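Local coordinates for protein XPF endonuclease (Aeropyrum pernix, PDB 2BGW) that probably cuts DNA at structure-specific sites during nucleotide excision repair, as a magnesium-binding endonuclease of the XPF family, at residues 34-39 with 153-158; 81-86 with 116-121. All blocks are in the same frame, centred on the assembly; numbering follows the deposited sequence.

Contact 1: residues 34-39 with 153-158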
ATOM      1  N   ILE A  34       4.807  -9.282  15.362  1.00 36.56           N
ATOM      2  CA  ILE A  34       3.692 -10.143  15.795  1.00 36.48           C
ATOM      3  C   ILE A  34       2.985 -10.810  14.626  1.00 36.55           C
ATOM      4  O   ILE A  34       2.352 -10.122  13.803  1.00 36.81           O
ATOM      5  CB  ILE A  34       2.621  -9.341  16.507  1.00 36.84           C
ATOM      6  CG1 ILE A  34       3.224  -8.567  17.670  1.00 36.72           C
ATOM      7  CG2 ILE A  34       1.430 -10.262  16.897  1.00 36.25           C
ATOM      8  CD1 ILE A  34       2.357  -7.405  18.096  1.00 39.32           C
ATOM      9  N   PRO A  35       3.047 -12.148  14.565  1.00 36.24           N
ATOM     10  CA  PRO A  35       2.466 -12.870  13.445  1.00 36.11           C
ATOM     11  C   PRO A  35       0.991 -13.075  13.666  1.00 36.12           C
ATOM     12  O   PRO A  35       0.590 -13.667  14.659  1.00 36.17           O
ATOM     13  CB  PRO A  35       3.197 -14.213  13.461  1.00 36.06           C
ATOM     14  CG  PRO A  35       3.859 -14.322  14.799  1.00 36.24           C
ATOM     15  CD  PRO A  35       3.634 -13.050  15.565  1.00 36.33           C
ATOM     16  N   LYS A  36       0.194 -12.536  12.760  1.00 36.39           N
ATOM     17  CA  LYS A  36      -1.248 -12.709  12.786  1.00 36.95           C
ATOM     18  C   LYS A  36      -1.788 -12.782  11.374  1.00 37.21           C
ATOM     19  O   LYS A  36      -1.124 -12.383  10.412  1.00 37.33           O
ATOM     20  CB  LYS A  36      -1.922 -11.528  13.476  1.00 36.72           C
ATOM     21  CG  LYS A  36      -1.546 -11.353  14.911  1.00 37.86           C
ATOM     22  CD  LYS A  36      -2.418 -12.187  15.818  1.00 38.69           C
ATOM     23  CE  LYS A  36      -1.818 -12.249  17.197  1.00 39.63           C
ATOM     24  NZ  LYS A  36      -2.820 -12.718  18.152  1.00 41.42           N
ATOM     25  N   GLN A  37      -3.009 -13.281  11.259  1.00 37.37           N
ATOM     26  CA  GLN A  37      -3.733 -13.216  10.015  1.00 37.52           C
ATOM     27  C   GLN A  37      -4.283 -11.811   9.802  1.00 36.78           C
ATOM     28  O   GLN A  37      -5.138 -11.340  10.564  1.00 37.27           O
ATOM     29  CB  GLN A  37      -4.850 -14.239  10.015  1.00 37.91           C
ATOM     30  CG  GLN A  37      -5.813 -14.088   8.846  1.00 41.30           C
ATOM     31  CD  GLN A  37      -6.750 -15.288   8.698  1.00 44.73           C
ATOM     32  OE1 GLN A  37      -6.790 -16.192   9.574  1.00 45.84           O
ATOM     33  NE2 GLN A  37      -7.512 -15.307   7.585  1.00 43.02           N
ATOM     34  N   LEU A  38      -3.783 -11.150   8.763  1.00 35.69           N
ATOM     35  CA  LEU A  38      -4.237  -9.817   8.391  1.00 34.55           C
ATOM     36  C   LEU A  38      -5.173  -9.954   7.218  1.00 34.18           C
ATOM     37  O   LEU A  38      -5.079 -10.921   6.486  1.00 34.06           O
ATOM     38  CB  LEU A  38      -3.055  -8.960   7.948  1.00 34.63           C
ATOM     39  CG  LEU A  38      -1.907  -8.767   8.911  1.00 32.76           C
ATOM     40  CD1 LEU A  38      -0.764  -8.133   8.174  1.00 31.20           C
ATOM     41  CD2 LEU A  38      -2.397  -7.902  10.028  1.00 32.75           C
ATOM     42  N   PRO A  39      -6.076  -8.983   7.020  1.00 33.99           N
ATOM     43  CA  PRO A  39      -6.964  -9.128   5.885  1.00 33.95           C
ATOM     44  C   PRO A  39      -6.182  -9.174   4.572  1.00 34.45           C
ATOM     45  O   PRO A  39      -6.530  -9.949   3.671  1.00 34.90           O
ATOM     46  CB  PRO A  39      -7.803  -7.858   5.937  1.00 33.71           C
ATOM     47  CG  PRO A  39      -7.658  -7.343   7.293  1.00 33.76           C
ATOM     48  CD  PRO A  39      -6.332  -7.745   7.773  1.00 33.88           C
ATOM     49  N   LEU A 153      -1.877  -0.147  17.375  1.00 39.69           N
ATOM     50  CA  LEU A 153      -1.817  -0.986  16.196  1.00 37.92           C
ATOM     51  C   LEU A 153      -2.346  -2.360  16.522  1.00 37.60           C
ATOM     52  O   LEU A 153      -1.845  -2.994  17.431  1.00 37.36           O
ATOM     53  CB  LEU A 153      -0.365  -1.111  15.744  1.00 37.77           C
ATOM     54  CG  LEU A 153       0.041  -1.677  14.378  1.00 37.01           C
ATOM     55  CD1 LEU A 153      -0.231  -0.701  13.235  1.00 36.61           C
ATOM     56  CD2 LEU A 153       1.503  -2.025  14.391  1.00 36.72           C
ATOM     57  N   SER A 154      -3.370  -2.820  15.797  1.00 37.38           N
ATOM     58  CA  SER A 154      -3.784  -4.248  15.885  1.00 36.64           C
ATOM     59  C   SER A 154      -4.415  -4.822  14.618  1.00 36.19           C
ATOM     60  O   SER A 154      -4.954  -4.104  13.771  1.00 35.82           O
ATOM     61  CB  SER A 154      -4.706  -4.522  17.085  1.00 36.73           C
ATOM     62  OG  SER A 154      -6.055  -4.262  16.764  1.00 35.28           O
ATOM     63  N   ASP A 155      -4.325  -6.139  14.518  1.00 35.88           N
ATOM     64  CA  ASP A 155      -4.896  -6.914  13.431  1.00 35.57           C
ATOM     65  C   ASP A 155      -6.397  -6.875  13.568  1.00 35.04           C
ATOM     66  O   ASP A 155      -7.098  -6.750  12.564  1.00 35.38           O
ATOM     67  CB  ASP A 155      -4.451  -8.352  13.571  1.00 35.77           C
ATOM     68  CG  ASP A 155      -4.569  -8.833  15.004  1.00 37.67           C
ATOM     69  OD1 ASP A 155      -4.679  -7.962  15.910  1.00 38.95           O
ATOM     70  OD2 ASP A 155      -4.566 -10.063  15.235  1.00 40.15           O
ATOM     71  N   VAL A 156      -6.895  -6.953  14.805  1.00 33.89           N
ATOM     72  CA  VAL A 156      -8.333  -6.941  15.033  1.00 32.79           C
ATOM     73  C   VAL A 156      -8.960  -5.643  14.553  1.00 32.66           C
ATOM     74  O   VAL A 156      -9.993  -5.655  13.877  1.00 33.40           O
ATOM     75  CB  VAL A 156      -8.700  -7.194  16.477  1.00 32.51           C
ATOM     76  CG1 VAL A 156     -10.150  -6.887  16.682  1.00 32.45           C
ATOM     77  CG2 VAL A 156      -8.414  -8.633  16.852  1.00 31.51           C
ATOM     78  N   ARG A 157      -8.322  -4.529  14.850  1.00 32.16           N
ATOM     79  CA  ARG A 157      -8.771  -3.265  14.292  1.00 32.65           C
ATOM     80  C   ARG A 157      -8.736  -3.258  12.757  1.00 33.00           C
ATOM     81  O   ARG A 157      -9.615  -2.678  12.119  1.00 33.93           O
ATOM     82  CB  ARG A 157      -7.959  -2.103  14.850  1.00 32.29           C
ATOM     83  CG  ARG A 157      -8.367  -0.779  14.267  1.00 34.65           C
ATOM     84  CD  ARG A 157      -7.639   0.408  14.900  1.00 38.07           C
ATOM     85  NE  ARG A 157      -7.386   1.438  13.889  1.00 40.32           N
ATOM     86  CZ  ARG A 157      -8.068   2.578  13.789  1.00 43.44           C
ATOM     87  NH1 ARG A 157      -9.048   2.858  14.653  1.00 44.62           N
ATOM     88  NH2 ARG A 157      -7.771   3.444  12.822  1.00 44.57           N
ATOM     89  N   GLU A 158      -7.737  -3.908  12.163  1.00 32.75           N
ATOM     90  CA  GLU A 158      -7.598  -3.883  10.718  1.00 32.82           C
ATOM     91  C   GLU A 158      -8.788  -4.549  10.046  1.00 32.76           C
ATOM     92  O   GLU A 158      -9.355  -4.028   9.088  1.00 32.41           O
ATOM     93  CB  GLU A 158      -6.268  -4.508  10.273  1.00 32.74           C
ATOM     94  CG  GLU A 158      -5.038  -3.635  10.618  1.00 33.76           C
ATOM     95  CD  GLU A 158      -5.217  -2.138  10.294  1.00 35.69           C
ATOM     96  OE1 GLU A 158      -5.443  -1.795   9.101  1.00 35.92           O
ATOM     97  OE2 GLU A 158      -5.132  -1.302  11.235  1.00 36.46           O
TER

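Contact 2: residues 81-86 with 116-121. With SO4 (sulfate ion), chain K.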
ATOM      1  N   THR A  81      -1.565   4.314   2.275  1.00 28.33           N
ATOM      2  CA  THR A  81      -0.216   4.271   1.772  1.00 26.69           C
ATOM      3  C   THR A  81       0.136   2.813   1.569  1.00 26.29           C
ATOM      4  O   THR A  81       0.109   2.013   2.500  1.00 26.69           O
ATOM      5  CB  THR A  81       0.754   4.951   2.771  1.00 26.33           C
ATOM      6  OG1 THR A  81       0.475   6.353   2.822  1.00 25.73           O
ATOM      7  CG2 THR A  81       2.186   4.798   2.356  1.00 25.33           C
ATOM      8  N   VAL A  82       0.469   2.463   0.339  1.00 25.68           N
ATOM      9  CA  VAL A  82       0.785   1.078   0.004  1.00 25.15           C
ATOM     10  C   VAL A  82       2.210   0.980  -0.499  1.00 24.63           C
ATOM     11  O   VAL A  82       2.565   1.622  -1.467  1.00 24.38           O
ATOM     12  CB  VAL A  82      -0.172   0.525  -1.113  1.00 25.19           C
ATOM     13  CG1 VAL A  82       0.083  -0.927  -1.344  1.00 25.23           C
ATOM     14  CG2 VAL A  82      -1.615   0.709  -0.732  1.00 23.65           C
ATOM     15  N   PHE A  83       3.020   0.162   0.145  1.00 24.73           N
ATOM     16  CA  PHE A  83       4.366  -0.090  -0.349  1.00 24.90           C
ATOM     17  C   PHE A  83       4.388  -1.476  -0.846  1.00 25.31           C
ATOM     18  O   PHE A  83       4.018  -2.391  -0.103  1.00 25.86           O
ATOM     19  CB  PHE A  83       5.428   0.046   0.745  1.00 24.44           C
ATOM     20  CG  PHE A  83       5.729   1.469   1.110  1.00 25.12           C
ATOM     21  CD1 PHE A  83       5.245   2.013   2.277  1.00 22.91           C
ATOM     22  CD2 PHE A  83       6.490   2.277   0.256  1.00 26.29           C
ATOM     23  CE1 PHE A  83       5.530   3.326   2.596  1.00 24.43           C
ATOM     24  CE2 PHE A  83       6.767   3.610   0.568  1.00 25.49           C
ATOM     25  CZ  PHE A  83       6.283   4.128   1.736  1.00 24.61           C
ATOM     26  N   ILE A  84       4.790  -1.645  -2.106  1.00 25.85           N
ATOM     27  CA  ILE A  84       5.197  -2.975  -2.579  1.00 25.74           C
ATOM     28  C   ILE A  84       6.691  -3.001  -2.622  1.00 25.89           C
ATOM     29  O   ILE A  84       7.315  -2.136  -3.234  1.00 25.89           O
ATOM     30  CB  ILE A  84       4.671  -3.312  -3.951  1.00 25.81           C
ATOM     31  CG1 ILE A  84       3.159  -3.541  -3.878  1.00 25.45           C
ATOM     32  CG2 ILE A  84       5.379  -4.551  -4.447  1.00 25.26           C
ATOM     33  CD1 ILE A  84       2.437  -3.341  -5.164  1.00 24.32           C
ATOM     34  N   ILE A  85       7.266  -3.969  -1.931  1.00 26.23           N
ATOM     35  CA  ILE A  85       8.701  -4.070  -1.867  1.00 27.39           C
ATOM     36  C   ILE A  85       9.119  -5.193  -2.757  1.00 27.93           C
ATOM     37  O   ILE A  85       8.738  -6.342  -2.529  1.00 27.97           O
ATOM     38  CB  ILE A  85       9.216  -4.354  -0.435  1.00 27.73           C
ATOM     39  CG1 ILE A  85       9.101  -3.092   0.433  1.00 27.29           C
ATOM     40  CG2 ILE A  85      10.654  -4.888  -0.485  1.00 26.37           C
ATOM     41  CD1 ILE A  85       9.233  -3.369   1.897  1.00 26.95           C
ATOM     42  N   VAL A  86       9.906  -4.866  -3.772  1.00 28.78           N
ATOM     43  CA  VAL A  86      10.381  -5.895  -4.681  1.00 29.72           C
ATOM     44  C   VAL A  86      11.803  -6.326  -4.326  1.00 30.42           C
ATOM     45  O   VAL A  86      12.765  -5.540  -4.363  1.00 30.04           O
ATOM     46  CB  VAL A  86      10.248  -5.470  -6.128  1.00 29.93           C
ATOM     47  CG1 VAL A  86      10.676  -6.598  -7.022  1.00 30.70           C
ATOM     48  CG2 VAL A  86       8.795  -5.062  -6.436  1.00 29.44           C
ATOM     49  N   ARG A 116       3.370   2.579  -3.934  1.00 28.70           N
ATOM     50  CA  ARG A 116       4.785   2.985  -3.805  1.00 28.03           C
ATOM     51  C   ARG A 116       5.689   1.769  -3.855  1.00 28.27           C
ATOM     52  O   ARG A 116       5.408   0.743  -3.212  1.00 27.84           O
ATOM     53  CB  ARG A 116       5.007   3.790  -2.519  1.00 27.22           C
ATOM     54  CG  ARG A 116       4.366   5.139  -2.593  1.00 25.19           C
ATOM     55  CD  ARG A 116       4.372   5.871  -1.298  1.00 24.78           C
ATOM     56  NE  ARG A 116       3.902   7.241  -1.481  1.00 25.81           N
ATOM     57  CZ  ARG A 116       4.689   8.237  -1.873  1.00 27.25           C
ATOM     58  NH1 ARG A 116       5.967   8.002  -2.123  1.00 28.22           N
ATOM     59  NH2 ARG A 116       4.210   9.463  -2.036  1.00 26.04           N
ATOM     60  N   LEU A 117       6.753   1.872  -4.650  1.00 28.92           N
ATOM     61  CA  LEU A 117       7.652   0.731  -4.873  1.00 29.64           C
ATOM     62  C   LEU A 117       8.962   0.983  -4.205  1.00 30.42           C
ATOM     63  O   LEU A 117       9.446   2.112  -4.226  1.00 31.24           O
ATOM     64  CB  LEU A 117       7.907   0.500  -6.349  1.00 28.97           C
ATOM     65  CG  LEU A 117       6.698   0.094  -7.180  1.00 30.35           C
ATOM     66  CD1 LEU A 117       7.030   0.228  -8.650  1.00 31.98           C
ATOM     67  CD2 LEU A 117       6.200  -1.323  -6.865  1.00 30.23           C
ATOM     68  N   MET A 118       9.509  -0.051  -3.577  1.00 31.02           N
ATOM     69  CA  MET A 118      10.890  -0.042  -3.125  1.00 31.87           C
ATOM     70  C   MET A 118      11.515  -1.279  -3.724  1.00 31.90           C
ATOM     71  O   MET A 118      10.885  -2.346  -3.722  1.00 32.23           O
ATOM     72  CB  MET A 118      10.991  -0.158  -1.602  1.00 32.05           C
ATOM     73  CG  MET A 118      10.255   0.881  -0.804  1.00 34.20           C
ATOM     74  SD  MET A 118      11.185   2.332  -0.251  1.00 38.65           S
ATOM     75  CE  MET A 118      12.836   1.675  -0.102  1.00 40.22           C
ATOM     76  N   ASN A 119      12.738  -1.165  -4.225  1.00 31.87           N
ATOM     77  CA  ASN A 119      13.460  -2.363  -4.631  1.00 32.41           C
ATOM     78  C   ASN A 119      14.511  -2.755  -3.589  1.00 31.87           C
ATOM     79  O   ASN A 119      15.374  -1.956  -3.272  1.00 32.25           O
ATOM     80  CB  ASN A 119      14.091  -2.191  -6.032  1.00 33.06           C
ATOM     81  CG  ASN A 119      14.788  -3.480  -6.527  1.00 35.83           C
ATOM     82  OD1 ASN A 119      15.973  -3.484  -6.887  1.00 36.45           O
ATOM     83  ND2 ASN A 119      14.053  -4.588  -6.503  1.00 38.71           N
ATOM     84  N   THR A 120      14.445  -3.958  -3.039  1.00 31.35           N
ATOM     85  CA  THR A 120      15.505  -4.402  -2.128  1.00 31.45           C
ATOM     86  C   THR A 120      16.390  -5.512  -2.768  1.00 32.34           C
ATOM     87  O   THR A 120      15.993  -6.146  -3.756  1.00 33.57           O
ATOM     88  CB  THR A 120      14.944  -4.877  -0.759  1.00 31.07           C
ATOM     89  OG1 THR A 120      14.191  -6.070  -0.925  1.00 29.80           O
ATOM     90  CG2 THR A 120      14.052  -3.856  -0.142  1.00 30.53           C
ATOM     91  N   MET A 121      17.572  -5.765  -2.223  1.00 32.13           N
ATOM     92  CA  MET A 121      18.413  -6.810  -2.788  1.00 32.79           C
ATOM     93  C   MET A 121      18.202  -8.199  -2.250  1.00 32.67           C
ATOM     94  O   MET A 121      18.350  -9.172  -2.986  1.00 33.33           O
ATOM     95  CB  MET A 121      19.869  -6.423  -2.718  1.00 32.18           C
ATOM     96  CG  MET A 121      20.096  -5.416  -3.781  1.00 33.71           C
ATOM     97  SD  MET A 121      21.747  -4.815  -3.967  1.00 35.63           S
ATOM     98  CE  MET A 121      22.620  -6.222  -4.680  1.00 36.29           C
TER
HETATM   99  S   SO4 K1016       0.557  10.649  -3.085  1.00 67.28           S
HETATM  100  O1  SO4 K1016       0.389  10.182  -4.466  1.00 67.08           O
HETATM  101  O2  SO4 K1016      -0.771  11.032  -2.610  1.00 68.67           O
HETATM  102  O3  SO4 K1016       1.037   9.537  -2.230  1.00 67.23           O
HETATM  103  O4  SO4 K1016       1.440  11.832  -3.049  1.00 64.66           O

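Contact 1: residues 34-39 with 153-158
Lys36 lays the aliphatic part of its side chain across the carboxylate of Asp155, the two chains passing at a slant. A chi1 of -62° sets CG beside the backbone N and the chain bends about CB-CG, which brings the methylenes rather than the ammonium against the acid: Lys36 CG lies 3.9 Å from Asp155 CG. The charged atom comes close without closing a salt bridge, with Lys36 NZ 4.3 Å from Asp155 OD2. The other carboxylate oxygen turns back to its own helix, where Asp155 OD1 takes a weak bond from Val156 N at 2.7 Å.

Nearer the Asp155 backbone the contact becomes apolar. The Leu38 methyl CD2 meets Asp155 CB at 4.1 Å, the two side chains crossing at about a right angle. One turn further along the helix, the Pro39 ring packs its CD against Glu158 CB, also at 4.1 Å, while the Glu158 chain bends, which turns its carboxylate from the proline, and OE1 bonds to the hydroxyl of Tyr79.

Ser154 caps the helix start: its OG accepts from Arg157 N at 3.0 Å, nearly straight at 169°. The first turn of helix 155-165 rests on the end of strand 32-36 and the loop beyond it in the nuclease domain. Leu38 N donates to Asp14 OD2.

Between the two segments there is no hydrogen bond, just carbon packing and a charge attraction that is probably modest and loosely directional; the directional link to the helix comes from Trp159 NE1, which donates to Gln37 O.

Contact 2: residues 81-86 with 116-121
Arg116 runs its methylenes past the ring of Phe83 and then hands its guanidinium to a sulfate, probably from the crystallisation liquor, that Arg116 of the second subunit also grips. Arg116 CB approaches the ring obliquely, 3.5 Å from Phe83 CD2, and Arg116 CD lies 3.8 Å from Phe83 CE2, with both side chains pointing the same way. Arg116 CG is beside the backbone N (chi1 -70°), and from there the chain stays extended to NE, which carries the charge past the ring. In this chain Arg116 NH2 hydrogen-bonds sulfate O3 at the guanidinium's edge, at 3.2 Å, and also bonds Gly114 O of the second subunit, while NH1 reaches Gln110 OE1 of that subunit. An alanine here would strip the methylenes from beside Phe83 and is likely to leave the sulfate with one arginine fewer and those two neighbouring-subunit acceptors without this donor.

Strands 81-87 and 116-120 are parallel neighbours joined through helix 99-112, a beta-alpha-beta crossover of the PDDEXK-type nuclease fold. Five backbone bonds zip them together, alternating between the strands from Arg116 N to Val82 O through to Thr120 N to Val86 O. On the other side, strand 81-87 pairs with strand 49-55, which bears the magnesium-site residues Glu52 and Arg53.

Met118 lies on the same face of the sheet as Phe83. Its sulfur forms a Met-aromatic contact, Met118 SD standing 5.5 Å from the Phe83 ring centroid and 48° off the normal, and Met118 CB lies alongside Ile85 CG1 at 4.0 Å. Further on, Ile85 CG2 touches Thr120 CG2, and the Thr120 hydroxyl is hydrogen-bonded to that of Thr126. On the reverse face Leu117 CD2 packs on Ile84 CB at 3.8 Å, and Asn119 ND2 donates to Gly88 O beyond the end of segment 81-86.

How the contacts relate
Within this chain the two contacts involve opposite edges of one mixed sheet: contact 1 uses strand 32-36, contact 2 pairs the other outermost strand, 116-120, with 81-87. Contact 2 is buried, a continuous main-chain pairing with mostly apolar side chains on both faces; contact 1 is only partly buried and joins the sheet's end to a helix through side chains. Contact 2 also sits inside the chain loop that contact 1 closes, and their nearest atoms are about 9 Å apart. Both touch the second subunit, through packing at contact 1 and with hydrogen bonds as well at contact 2, where the nuclease domains meet.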